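Side-chain contacts in Wnt inhibitor of Dorsal protein (PDB 4KRR), which probably binds frizzled receptors as a secreted ligand of the Wnt family, and is represented here by its N-terminal domain and linker: residues K17-S22 / Q37-K42; Q25-Q30 / Q167-A172; V58-M63 / R120-L125; H68-D73 / T98-Q103. All blocks are in the same frame, centred on the assembly; numbering follows the deposited sequence.

Contact 1 of 4, residues K17-S22 / Q37-K42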
loop_
_atom_site.group_PDB
_atom_site.type_symbol
_atom_site.label_atom_id
_atom_site.label_comp_id
_atom_site.label_asym_id
_atom_site.label_seq_id
_atom_site.Cartn_x
_atom_site.Cartn_y
_atom_site.Cartn_z
ATOM N N LYS A 17 -5.175 -3.615 -9.849
ATOM C CA LYS A 17 -6.617 -3.795 -9.992
ATOM C C LYS A 17 -7.313 -3.492 -8.668
ATOM O O LYS A 17 -8.320 -2.785 -8.633
ATOM C CB LYS A 17 -6.952 -5.213 -10.458
ATOM C CG LYS A 17 -8.443 -5.468 -10.638
ATOM C CD LYS A 17 -8.711 -6.894 -11.093
ATOM C CE LYS A 17 -10.203 -7.167 -11.216
ATOM N NZ LYS A 17 -10.478 -8.554 -11.685
ATOM N N GLN A 18 -6.760 -4.026 -7.583
ATOM C CA GLN A 18 -7.292 -3.780 -6.249
ATOM C C GLN A 18 -7.162 -2.303 -5.890
ATOM O O GLN A 18 -8.084 -1.705 -5.329
ATOM C CB GLN A 18 -6.560 -4.643 -5.218
ATOM C CG GLN A 18 -6.927 -4.347 -3.770
ATOM C CD GLN A 18 -8.381 -4.653 -3.455
ATOM O OE1 GLN A 18 -9.230 -3.760 -3.446
ATOM N NE2 GLN A 18 -8.675 -5.921 -3.188
ATOM N N ALA A 19 -6.014 -1.723 -6.229
ATOM C CA ALA A 19 -5.742 -0.321 -5.937
ATOM C C ALA A 19 -6.714 0.594 -6.670
ATOM O O ALA A 19 -7.207 1.570 -6.103
ATOM C CB ALA A 19 -4.304 0.026 -6.297
ATOM N N LEU A 20 -6.987 0.271 -7.932
ATOM C CA LEU A 20 -7.927 1.043 -8.740
ATOM C C LEU A 20 -9.343 1.011 -8.162
ATOM O O LEU A 20 -10.024 2.035 -8.118
ATOM C CB LEU A 20 -7.940 0.536 -10.184
ATOM C CG LEU A 20 -8.956 1.190 -11.125
ATOM C CD1 LEU A 20 -8.694 2.684 -11.258
ATOM C CD2 LEU A 20 -8.946 0.515 -12.487
ATOM N N ASP A 21 -9.783 -0.164 -7.724
ATOM C CA ASP A 21 -11.120 -0.302 -7.153
ATOM C C ASP A 21 -11.269 0.520 -5.880
ATOM O O ASP A 21 -12.301 1.153 -5.659
ATOM C CB ASP A 21 -11.451 -1.768 -6.877
ATOM C CG ASP A 21 -11.600 -2.577 -8.146
ATOM O OD1 ASP A 21 -11.796 -1.969 -9.221
ATOM O OD2 ASP A 21 -11.523 -3.821 -8.073
ATOM N N SER A 22 -10.229 0.514 -5.051
ATOM C CA SER A 22 -10.243 1.276 -3.809
ATOM C C SER A 22 -10.192 2.772 -4.096
ATOM O O SER A 22 -10.848 3.569 -3.424
ATOM C CB SER A 22 -9.073 0.863 -2.913
ATOM O OG SER A 22 -9.205 -0.486 -2.494
ATOM N N GLN A 37 -8.442 5.932 -16.678
ATOM C CA GLN A 37 -7.431 6.370 -17.634
ATOM C C GLN A 37 -6.289 7.093 -16.931
ATOM O O GLN A 37 -5.116 6.800 -17.169
ATOM C CB GLN A 37 -8.053 7.262 -18.699
ATOM N N ASP A 38 -6.638 8.028 -16.055
ATOM C CA ASP A 38 -5.638 8.808 -15.337
ATOM C C ASP A 38 -4.908 7.977 -14.287
ATOM O O ASP A 38 -3.718 8.175 -14.048
ATOM C CB ASP A 38 -6.278 10.032 -14.679
ATOM C CG ASP A 38 -5.248 10.979 -14.090
ATOM O OD1 ASP A 38 -4.177 11.147 -14.709
ATOM O OD2 ASP A 38 -5.506 11.551 -13.010
ATOM N N PHE A 39 -5.626 7.053 -13.654
ATOM C CA PHE A 39 -5.037 6.200 -12.629
ATOM C C PHE A 39 -3.944 5.322 -13.226
ATOM O O PHE A 39 -2.853 5.208 -12.671
ATOM C CB PHE A 39 -6.109 5.325 -11.969
ATOM C CG PHE A 39 -5.577 4.432 -10.880
ATOM C CD1 PHE A 39 -5.483 4.890 -9.577
ATOM C CD2 PHE A 39 -5.169 3.136 -11.161
ATOM C CE1 PHE A 39 -4.994 4.075 -8.575
ATOM C CE2 PHE A 39 -4.676 2.318 -10.163
ATOM C CZ PHE A 39 -4.588 2.789 -8.868
ATOM N N VAL A 40 -4.252 4.700 -14.359
ATOM C CA VAL A 40 -3.303 3.832 -15.045
ATOM C C VAL A 40 -2.098 4.619 -15.557
ATOM O O VAL A 40 -0.958 4.175 -15.427
ATOM C CB VAL A 40 -3.978 3.084 -16.214
ATOM C CG1 VAL A 40 -2.945 2.363 -17.066
ATOM C CG2 VAL A 40 -5.018 2.103 -15.683
ATOM N N GLN A 41 -2.356 5.790 -16.129
ATOM C CA GLN A 41 -1.294 6.626 -16.683
ATOM C C GLN A 41 -0.362 7.149 -15.591
ATOM O O GLN A 41 0.847 7.262 -15.797
ATOM C CB GLN A 41 -1.889 7.777 -17.500
ATOM C CG GLN A 41 -0.899 8.858 -17.909
ATOM C CD GLN A 41 0.159 8.368 -18.883
ATOM O OE1 GLN A 41 1.246 8.944 -18.967
ATOM N NE2 GLN A 41 -0.154 7.313 -19.630
ATOM N N LYS A 42 -0.928 7.458 -14.427
ATOM C CA LYS A 42 -0.134 7.860 -13.270
ATOM C C LYS A 42 0.774 6.727 -12.799
ATOM O O LYS A 42 1.844 6.972 -12.250
ATOM C CB LYS A 42 -1.033 8.316 -12.115
ATOM C CG LYS A 42 -1.569 9.736 -12.246
ATOM C CD LYS A 42 -2.290 10.166 -10.972
ATOM C CE LYS A 42 -2.914 11.548 -11.111
ATOM N NZ LYS A 42 -1.903 12.593 -11.426
#
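F39 reaches from helix 36-44 to lay its ring against L20 and A19 of helix 8-26. One face of the ring is covered by the L20 backbone: L20 CA stands 4.0 Å from the F39 ring centroid, 22° off the ring normal, a CH-pi contact that is displaced toward the rim. The L20 side chain continues along the ring, its CB 3.7 Å from F39 CE2 and its CD1 3.6 Å from F39 CD2. F39 CG lies anti to the backbone N (chi1 -179°), which sends the ring out from its own helix to the neighbouring one. At the far end of the ring F39 CZ is 3.8 Å from A19 CB; the small alanine lets the phenyl tip come in close to the backbone of helix 8-26. In the helical N-terminal domain of a Wnt protein, this is how a short helix is docked beside the first long one, with helix 53-75 packing against both: F39 also touches V58 and S62 of that helix, and A19 touches A65. K42, in a salt bridge with D55, and D38, accepting a hydrogen bond from W32 NE1, tie helix 36-44 to its surroundings. Burial falls off toward the other side of the pair. L20 remains partly exposed, as a leucine at the border of a helix interface can; K17 and D21, both exposed, point away from the contact, and exposed V40 brings its side chain no nearer than 5.3 Å to any atom of residues 17-22.

Contact 2 of 4, residues Q25-Q30 / Q167-A172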
loop_
_atom_site.group_PDB
_atom_site.type_symbol
_atom_site.label_atom_id
_atom_site.label_comp_id
_atom_site.label_asym_id
_atom_site.label_seq_id
_atom_site.Cartn_x
_atom_site.Cartn_y
_atom_site.Cartn_z
ATOM N N GLN A 25 -13.524 3.981 -5.509
ATOM C CA GLN A 25 -14.536 3.937 -4.461
ATOM C C GLN A 25 -14.359 5.095 -3.478
ATOM O O GLN A 25 -15.333 5.713 -3.049
ATOM C CB GLN A 25 -14.477 2.596 -3.728
ATOM C CG GLN A 25 -15.373 2.503 -2.505
ATOM C CD GLN A 25 -15.329 1.131 -1.867
ATOM O OE1 GLN A 25 -15.153 0.127 -2.552
ATOM N NE2 GLN A 25 -15.478 1.079 -0.551
ATOM N N SER A 26 -13.110 5.403 -3.142
ATOM C CA SER A 26 -12.825 6.472 -2.189
ATOM C C SER A 26 -13.022 7.866 -2.785
ATOM O O SER A 26 -13.229 8.837 -2.054
ATOM C CB SER A 26 -11.404 6.336 -1.635
ATOM O OG SER A 26 -11.264 5.142 -0.883
ATOM N N PHE A 27 -12.962 7.959 -4.109
ATOM C CA PHE A 27 -13.036 9.254 -4.778
ATOM C C PHE A 27 -14.272 9.415 -5.653
ATOM O O PHE A 27 -14.393 10.403 -6.375
ATOM C CB PHE A 27 -11.774 9.503 -5.608
ATOM C CG PHE A 27 -10.578 9.884 -4.788
ATOM C CD1 PHE A 27 -9.780 8.911 -4.208
ATOM C CD2 PHE A 27 -10.253 11.214 -4.591
ATOM C CE1 PHE A 27 -8.681 9.260 -3.448
ATOM C CE2 PHE A 27 -9.154 11.570 -3.833
ATOM C CZ PHE A 27 -8.368 10.593 -3.260
ATOM N N GLN A 28 -15.191 8.459 -5.573
ATOM C CA GLN A 28 -16.374 8.447 -6.433
ATOM C C GLN A 28 -17.205 9.728 -6.349
ATOM O O GLN A 28 -17.946 10.055 -7.277
ATOM C CB GLN A 28 -17.255 7.237 -6.113
ATOM C CG GLN A 28 -17.731 7.187 -4.672
ATOM C CD GLN A 28 -18.658 6.019 -4.404
ATOM O OE1 GLN A 28 -19.544 5.718 -5.203
ATOM N NE2 GLN A 28 -18.453 5.350 -3.274
ATOM N N TRP A 29 -17.073 10.451 -5.242
ATOM C CA TRP A 29 -17.852 11.664 -5.021
ATOM C C TRP A 29 -17.061 12.941 -5.294
ATOM O O TRP A 29 -17.633 14.029 -5.364
ATOM C CB TRP A 29 -18.388 11.691 -3.590
ATOM C CG TRP A 29 -19.306 10.554 -3.265
ATOM C CD1 TRP A 29 -19.085 9.548 -2.368
ATOM C CD2 TRP A 29 -20.593 10.304 -3.838
ATOM N NE1 TRP A 29 -20.159 8.690 -2.345
ATOM C CE2 TRP A 29 -21.097 9.133 -3.239
ATOM C CE3 TRP A 29 -21.369 10.959 -4.800
ATOM C CZ2 TRP A 29 -22.342 8.602 -3.571
ATOM C CZ3 TRP A 29 -22.603 10.431 -5.126
ATOM C CH2 TRP A 29 -23.078 9.265 -4.514
ATOM N N GLN A 30 -15.749 12.802 -5.452
ATOM C CA GLN A 30 -14.866 13.956 -5.601
ATOM C C GLN A 30 -14.763 14.436 -7.049
ATOM O O GLN A 30 -15.198 13.751 -7.973
ATOM C CB GLN A 30 -13.475 13.629 -5.052
ATOM C CG GLN A 30 -13.498 12.878 -3.729
ATOM C CD GLN A 30 -14.328 13.581 -2.673
ATOM O OE1 GLN A 30 -14.238 14.797 -2.504
ATOM N NE2 GLN A 30 -15.150 12.817 -1.962
ATOM N N GLN A 167 -7.229 9.098 4.524
ATOM C CA GLN A 167 -7.057 10.031 5.630
ATOM C C GLN A 167 -5.704 10.734 5.532
ATOM O O GLN A 167 -5.614 11.953 5.675
ATOM C CB GLN A 167 -7.180 9.304 6.970
ATOM C CG GLN A 167 -7.151 10.220 8.185
ATOM C CD GLN A 167 -8.345 11.153 8.242
ATOM O OE1 GLN A 167 -9.493 10.724 8.109
ATOM N NE2 GLN A 167 -8.082 12.441 8.435
ATOM N N MET A 168 -4.655 9.957 5.282
ATOM C CA MET A 168 -3.314 10.512 5.126
ATOM C C MET A 168 -3.229 11.423 3.906
ATOM O O MET A 168 -2.500 12.418 3.911
ATOM C CB MET A 168 -2.276 9.395 5.038
ATOM C CG MET A 168 -1.728 8.966 6.387
ATOM S SD MET A 168 -0.623 7.550 6.258
ATOM C CE MET A 168 -1.819 6.250 5.990
ATOM N N TYR A 169 -3.977 11.074 2.864
ATOM C CA TYR A 169 -4.121 11.939 1.699
ATOM C C TYR A 169 -4.748 13.274 2.099
ATOM O O TYR A 169 -4.321 14.330 1.630
ATOM C CB TYR A 169 -4.954 11.235 0.621
ATOM C CG TYR A 169 -5.564 12.137 -0.434
ATOM C CD1 TYR A 169 -4.847 12.508 -1.569
ATOM C CD2 TYR A 169 -6.872 12.588 -0.311
ATOM C CE1 TYR A 169 -5.417 13.323 -2.542
ATOM C CE2 TYR A 169 -7.446 13.401 -1.271
ATOM C CZ TYR A 169 -6.717 13.767 -2.383
ATOM O OH TYR A 169 -7.303 14.576 -3.334
ATOM N N ASP A 170 -5.748 13.224 2.976
ATOM C CA ASP A 170 -6.424 14.435 3.442
ATOM C C ASP A 170 -5.501 15.307 4.285
ATOM O O ASP A 170 -5.583 16.534 4.237
ATOM C CB ASP A 170 -7.666 14.088 4.270
ATOM C CG ASP A 170 -8.763 13.431 3.450
ATOM O OD1 ASP A 170 -8.773 13.591 2.212
ATOM O OD2 ASP A 170 -9.624 12.760 4.054
ATOM N N ASP A 171 -4.632 14.668 5.062
ATOM C CA ASP A 171 -3.778 15.379 6.008
ATOM C C ASP A 171 -2.352 15.550 5.496
ATOM O O ASP A 171 -1.436 15.820 6.274
ATOM C CB ASP A 171 -3.759 14.647 7.352
ATOM C CG ASP A 171 -5.128 14.581 8.001
ATOM O OD1 ASP A 171 -5.911 15.542 7.844
ATOM O OD2 ASP A 171 -5.419 13.567 8.668
ATOM N N ALA A 172 -2.169 15.393 4.189
ATOM C CA ALA A 172 -0.846 15.477 3.579
ATOM C C ALA A 172 -0.219 16.860 3.740
ATOM O O ALA A 172 -0.922 17.873 3.771
ATOM C CB ALA A 172 -0.918 15.097 2.107
#
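F27 holds CG anti to its carbonyl carbon (chi1 -76°), while Y169 holds CG anti to its backbone N (chi1 161°), and these two choices drive the rings at each other from opposite directions. They meet in a T-shaped (edge-to-face) stack that joins the residue just past helix 8-26 to the last turn of helix 158-170 in the helical N-terminal domain. The ring centroids lie 5.0 Å apart with the planes at 77°, and the edge of F27 supplies the stem of the T. Its CZ sits over the face of Y169, 3.6 Å from Y169 CE2, toward the rim and not over the middle. F27 is buried and also forms edge-to-face pairs with Y57 and W32, so a flat, wholly apolar ring suits the centre of this aromatic cluster. Tyrosine suits the partly exposed partner, because its ring can pack while its hydroxyl meets polar company: Y169 OH is hydrogen-bonded to E54 and, weakly, to a glycerol that probably came from the crystallisation liquor. Each segment leaves its helix here. Residues 27-30 form a type I turn, closed by Q30 N to F27 O at 2.9 Å, and where helix 158-170 ends, Q167 NE2 makes a nearly straight bond to D171 OD2, 2.9 Å long. Beside the hydroxyl, F27 CE2 comes within 3.6 Å of Y169 OH.

Contact 3 of 4, residues V58-M63 / R120-L125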
loop_
_atom_site.group_PDB
_atom_site.type_symbol
_atom_site.label_atom_id
_atom_site.label_comp_id
_atom_site.label_asym_id
_atom_site.label_seq_id
_atom_site.Cartn_x
_atom_site.Cartn_y
_atom_site.Cartn_z
ATOM N N VAL A 58 -2.168 8.066 -5.442
ATOM C CA VAL A 58 -2.157 6.977 -6.413
ATOM C C VAL A 58 -0.956 6.057 -6.224
ATOM O O VAL A 58 -1.097 4.833 -6.220
ATOM C CB VAL A 58 -2.202 7.509 -7.860
ATOM C CG1 VAL A 58 -2.021 6.374 -8.854
ATOM C CG2 VAL A 58 -3.517 8.232 -8.109
ATOM N N ALA A 59 0.219 6.653 -6.050
ATOM C CA ALA A 59 1.433 5.885 -5.805
ATOM C C ALA A 59 1.350 5.139 -4.475
ATOM O O ALA A 59 1.789 3.992 -4.370
ATOM C CB ALA A 59 2.655 6.799 -5.830
ATOM N N ALA A 60 0.788 5.798 -3.465
ATOM C CA ALA A 60 0.634 5.202 -2.138
ATOM C C ALA A 60 -0.324 4.016 -2.147
ATOM O O ALA A 60 0.009 2.942 -1.641
ATOM C CB ALA A 60 0.168 6.249 -1.133
ATOM N N ILE A 61 -1.510 4.206 -2.718
ATOM C CA ILE A 61 -2.512 3.143 -2.745
ATOM C C ILE A 61 -2.059 1.981 -3.633
ATOM O O ILE A 61 -2.396 0.825 -3.376
ATOM C CB ILE A 61 -3.916 3.660 -3.177
ATOM C CG1 ILE A 61 -4.999 2.613 -2.895
ATOM C CG2 ILE A 61 -3.935 4.065 -4.644
ATOM C CD1 ILE A 61 -5.420 2.527 -1.436
ATOM N N SER A 62 -1.274 2.287 -4.662
ATOM C CA SER A 62 -0.774 1.260 -5.570
ATOM C C SER A 62 0.315 0.425 -4.905
ATOM O O SER A 62 0.288 -0.804 -4.969
ATOM C CB SER A 62 -0.258 1.884 -6.868
ATOM O OG SER A 62 -1.286 2.613 -7.515
ATOM N N MET A 63 1.270 1.098 -4.269
ATOM C CA MET A 63 2.308 0.417 -3.504
ATOM C C MET A 63 1.709 -0.449 -2.403
ATOM O O MET A 63 2.116 -1.593 -2.213
ATOM C CB MET A 63 3.264 1.428 -2.875
ATOM C CG MET A 63 4.218 0.804 -1.872
ATOM S SD MET A 63 5.337 1.993 -1.125
ATOM C CE MET A 63 6.164 0.956 0.080
ATOM N N ARG A 120 8.268 5.196 2.632
ATOM C CA ARG A 120 8.489 4.890 4.042
ATOM C C ARG A 120 7.196 5.029 4.845
ATOM O O ARG A 120 6.939 4.243 5.755
ATOM C CB ARG A 120 9.578 5.791 4.634
ATOM C CG ARG A 120 10.988 5.429 4.194
ATOM C CD ARG A 120 12.008 6.448 4.683
ATOM N NE ARG A 120 11.934 6.656 6.127
ATOM C CZ ARG A 120 12.574 5.912 7.024
ATOM N NH1 ARG A 120 13.339 4.903 6.631
ATOM N NH2 ARG A 120 12.450 6.177 8.318
ATOM N N VAL A 121 6.389 6.030 4.502
ATOM C CA VAL A 121 5.114 6.250 5.179
ATOM C C VAL A 121 4.175 5.068 4.955
ATOM O O VAL A 121 3.583 4.547 5.897
ATOM C CB VAL A 121 4.427 7.545 4.695
ATOM C CG1 VAL A 121 3.021 7.662 5.282
ATOM C CG2 VAL A 121 5.266 8.760 5.059
ATOM N N VAL A 122 4.049 4.656 3.698
ATOM C CA VAL A 122 3.235 3.502 3.341
ATOM C C VAL A 122 3.773 2.230 3.997
ATOM O O VAL A 122 3.006 1.383 4.456
ATOM C CB VAL A 122 3.177 3.323 1.812
ATOM C CG1 VAL A 122 2.462 2.030 1.442
ATOM C CG2 VAL A 122 2.493 4.523 1.172
ATOM N N GLY A 123 5.095 2.108 4.045
ATOM C CA GLY A 123 5.734 0.966 4.669
ATOM C C GLY A 123 5.376 0.832 6.138
ATOM O O GLY A 123 5.010 -0.247 6.600
ATOM N N ALA A 124 5.478 1.940 6.867
ATOM C CA ALA A 124 5.173 1.968 8.294
ATOM C C ALA A 124 3.699 1.675 8.569
ATOM O O ALA A 124 3.360 1.033 9.563
ATOM C CB ALA A 124 5.563 3.311 8.888
ATOM N N LEU A 125 2.831 2.153 7.684
ATOM C CA LEU A 125 1.397 1.933 7.819
ATOM C C LEU A 125 1.064 0.450 7.735
ATOM O O LEU A 125 0.336 -0.080 8.570
ATOM C CB LEU A 125 0.634 2.690 6.734
ATOM C CG LEU A 125 -0.850 2.329 6.638
ATOM C CD1 LEU A 125 -1.640 2.893 7.818
ATOM C CD2 LEU A 125 -1.426 2.795 5.313
#
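Two helices of the N-terminal domain's bundle, 53-75 and 113-127, run alongside each other here near the centre of the chain, and V122 packs between A60 and M63. The short segments cross at -39° with their axes 9.9 Å apart. A60 offers only a methyl, so V122 CG2 can settle 3.7 Å from A60 CB, and A60 CA and V122 CA are 6.3 Å apart. The other branch of the valine, CG1, meets the methionine: V122 CG1 is 3.9 Å from M63 SD. The M63 chain is extended, with CG anti to the backbone N (chi1 170°); the M63 and V122 side chains lie alongside, pointing opposite ways, and M63 CE ends 4.3 Å from G123 N. The same methionine touches L101 and Y104 of helix 97-107. On another side of helix 53-75, buried S62 turns its hydroxyl back to its own helix, OG giving V58 O a 2.6 Å bond, while S62 N approaches that oxygen from the opposite face of the carbonyl plane; N43 ND2 also hydrogen-bonds S62 OG. An alanine, a valine and a methionine thus interlock between two helices at a shallow angle, in the buried core of the helical Wnt N-terminal domain.

Contact 4 of 4, residues H68-D73 / T98-Q103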
loop_
_atom_site.group_PDB
_atom_site.type_symbol
_atom_site.label_atom_id
_atom_site.label_comp_id
_atom_site.label_asym_id
_atom_site.label_seq_id
_atom_site.Cartn_x
_atom_site.Cartn_y
_atom_site.Cartn_z
ATOM N N HIS A 68 0.378 -5.588 -0.038
ATOM C CA HIS A 68 -0.693 -6.354 0.590
ATOM C C HIS A 68 -0.907 -7.666 -0.157
ATOM O O HIS A 68 -1.091 -8.720 0.453
ATOM C CB HIS A 68 -1.990 -5.539 0.607
ATOM C CG HIS A 68 -3.095 -6.164 1.403
ATOM N ND1 HIS A 68 -3.886 -7.180 0.912
ATOM C CD2 HIS A 68 -3.553 -5.901 2.650
ATOM C CE1 HIS A 68 -4.777 -7.523 1.824
ATOM N NE2 HIS A 68 -4.598 -6.761 2.888
ATOM N N THR A 69 -0.875 -7.594 -1.484
ATOM C CA THR A 69 -1.044 -8.775 -2.321
ATOM C C THR A 69 0.125 -9.735 -2.131
ATOM O O THR A 69 -0.069 -10.942 -1.980
ATOM C CB THR A 69 -1.162 -8.398 -3.812
ATOM O OG1 THR A 69 -2.302 -7.552 -4.004
ATOM C CG2 THR A 69 -1.312 -9.644 -4.674
ATOM N N LEU A 70 1.338 -9.187 -2.130
ATOM C CA LEU A 70 2.551 -9.983 -1.984
ATOM C C LEU A 70 2.635 -10.639 -0.609
ATOM O O LEU A 70 3.003 -11.807 -0.490
ATOM C CB LEU A 70 3.793 -9.122 -2.236
ATOM C CG LEU A 70 5.145 -9.812 -2.052
ATOM C CD1 LEU A 70 5.265 -11.016 -2.976
ATOM C CD2 LEU A 70 6.291 -8.835 -2.284
ATOM N N THR A 71 2.294 -9.879 0.426
ATOM C CA THR A 71 2.291 -10.396 1.789
ATOM C C THR A 71 1.290 -11.540 1.938
ATOM O O THR A 71 1.606 -12.590 2.504
ATOM C CB THR A 71 1.928 -9.296 2.801
ATOM O OG1 THR A 71 2.828 -8.192 2.653
ATOM C CG2 THR A 71 2.006 -9.827 4.226
ATOM N N LYS A 72 0.084 -11.327 1.421
ATOM C CA LYS A 72 -0.991 -12.305 1.546
ATOM C C LYS A 72 -0.693 -13.577 0.762
ATOM O O LYS A 72 -0.856 -14.683 1.276
ATOM C CB LYS A 72 -2.320 -11.697 1.086
ATOM C CG LYS A 72 -3.531 -12.577 1.336
ATOM C CD LYS A 72 -4.821 -11.853 0.983
ATOM C CE LYS A 72 -6.041 -12.692 1.331
ATOM N NZ LYS A 72 -7.315 -11.995 1.000
ATOM N N ASP A 73 -0.252 -13.415 -0.481
ATOM C CA ASP A 73 0.043 -14.557 -1.341
ATOM C C ASP A 73 1.209 -15.393 -0.821
ATOM O O ASP A 73 1.223 -16.614 -0.983
ATOM C CB ASP A 73 0.306 -14.098 -2.775
ATOM C CG ASP A 73 -0.957 -13.650 -3.482
ATOM O OD1 ASP A 73 -1.924 -13.272 -2.788
ATOM O OD2 ASP A 73 -0.982 -13.677 -4.729
ATOM N N THR A 98 6.790 -6.901 6.512
ATOM C CA THR A 98 8.144 -6.360 6.469
ATOM C C THR A 98 8.996 -7.075 5.420
ATOM O O THR A 98 9.754 -6.438 4.687
ATOM C CB THR A 98 8.822 -6.430 7.850
ATOM O OG1 THR A 98 8.079 -5.634 8.781
ATOM C CG2 THR A 98 10.251 -5.909 7.776
ATOM N N LYS A 99 8.860 -8.397 5.347
ATOM C CA LYS A 99 9.549 -9.183 4.330
ATOM C C LYS A 99 9.128 -8.729 2.935
ATOM O O LYS A 99 9.962 -8.588 2.038
ATOM C CB LYS A 99 9.247 -10.673 4.499
ATOM C CG LYS A 99 9.731 -11.275 5.808
ATOM C CD LYS A 99 11.246 -11.273 5.892
ATOM C CE LYS A 99 11.727 -12.066 7.096
ATOM N NZ LYS A 99 11.284 -13.488 7.031
ATOM N N ALA A 100 7.829 -8.496 2.767
ATOM C CA ALA A 100 7.275 -8.068 1.487
ATOM C C ALA A 100 7.736 -6.662 1.122
ATOM O O ALA A 100 8.014 -6.375 -0.042
ATOM C CB ALA A 100 5.759 -8.141 1.518
ATOM N N LEU A 101 7.813 -5.789 2.121
ATOM C CA LEU A 101 8.305 -4.429 1.917
ATOM C C LEU A 101 9.757 -4.403 1.435
ATOM O O LEU A 101 10.178 -3.471 0.751
ATOM C CB LEU A 101 8.173 -3.619 3.206
ATOM C CG LEU A 101 6.766 -3.119 3.525
ATOM C CD1 LEU A 101 6.707 -2.576 4.940
ATOM C CD2 LEU A 101 6.350 -2.056 2.518
ATOM N N GLU A 102 10.521 -5.429 1.797
ATOM C CA GLU A 102 11.921 -5.510 1.396
ATOM C C GLU A 102 12.054 -5.974 -0.056
ATOM O O GLU A 102 12.879 -5.454 -0.811
ATOM C CB GLU A 102 12.705 -6.430 2.335
ATOM C CG GLU A 102 12.849 -5.892 3.761
ATOM C CD GLU A 102 13.412 -6.919 4.726
ATOM O OE1 GLU A 102 13.474 -8.110 4.355
ATOM O OE2 GLU A 102 13.787 -6.530 5.855
ATOM N N GLN A 103 11.239 -6.951 -0.447
ATOM C CA GLN A 103 11.203 -7.392 -1.838
ATOM C C GLN A 103 10.683 -6.277 -2.742
ATOM O O GLN A 103 11.060 -6.182 -3.912
ATOM C CB GLN A 103 10.347 -8.652 -1.997
ATOM C CG GLN A 103 10.828 -9.836 -1.168
ATOM C CD GLN A 103 10.511 -11.173 -1.811
ATOM O OE1 GLN A 103 10.410 -11.279 -3.034
ATOM N NE2 GLN A 103 10.358 -12.204 -0.987
#
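L70 and T71 on helix 53-75 meet A100 of helix 97-107, and the rotamers of the first two decide which atoms do the touching. L70 has CG anti to the backbone N (chi1 177°), which carries the side chain toward the other helix, and the second torsion (chi2 59°) brings one branch to A100: L70 CD2 is 3.9 Å from A100 CB and 3.7 Å from A100 O. That same methyl also lies beside the Q103 side chain near its root, with Q103 CB 4.1 Å away. T71 takes another course. Its OG1 is anti to the carbonyl carbon, beside the backbone N (chi1 -56°), a setting that lets the hydroxyl bond V67 O within its own helix. T71 OG1 is thereby turned to the A100 methyl, a close 3.1 Å from A100 CB. Alanine suits this spot because the helices are near each other: T71 CA and A100 CA are 5.5 Å apart, and the axes of the short segments approach to 8.8 Å. In the fold, the pairing sets helix 97-107 across the long helix 53-75 of the N-terminal domain, where L70 also packs on W8 and on I79, a residue of the sodium site. With the threonine hydroxyl already bonded to V67 and the L70 methyl meeting A100 and Q103 without polar pairing, the association probably depends on shape and exclusion of water.

How the contacts relate
Helix 53-75 ties most of the set together: contacts 3 and 4 both lie on it, 12 Å apart between centres, and contact 1 packs on it, with A19 CB 3.6 Å from I61 O. Contact 3 is also joined to contact 2, where M168 CE is 3.5 Å from L125 CD2, and to contact 4, where G123 O is 3.3 Å from L101 CD1. Contacts 1 and 2 share helix 8-26. Contacts 2 and 4 sit on opposite sides of the chain's centre, about 24 Å apart between centres and without touching. In contact 4 the L70 side chain is about 8 Å from the sodium ion.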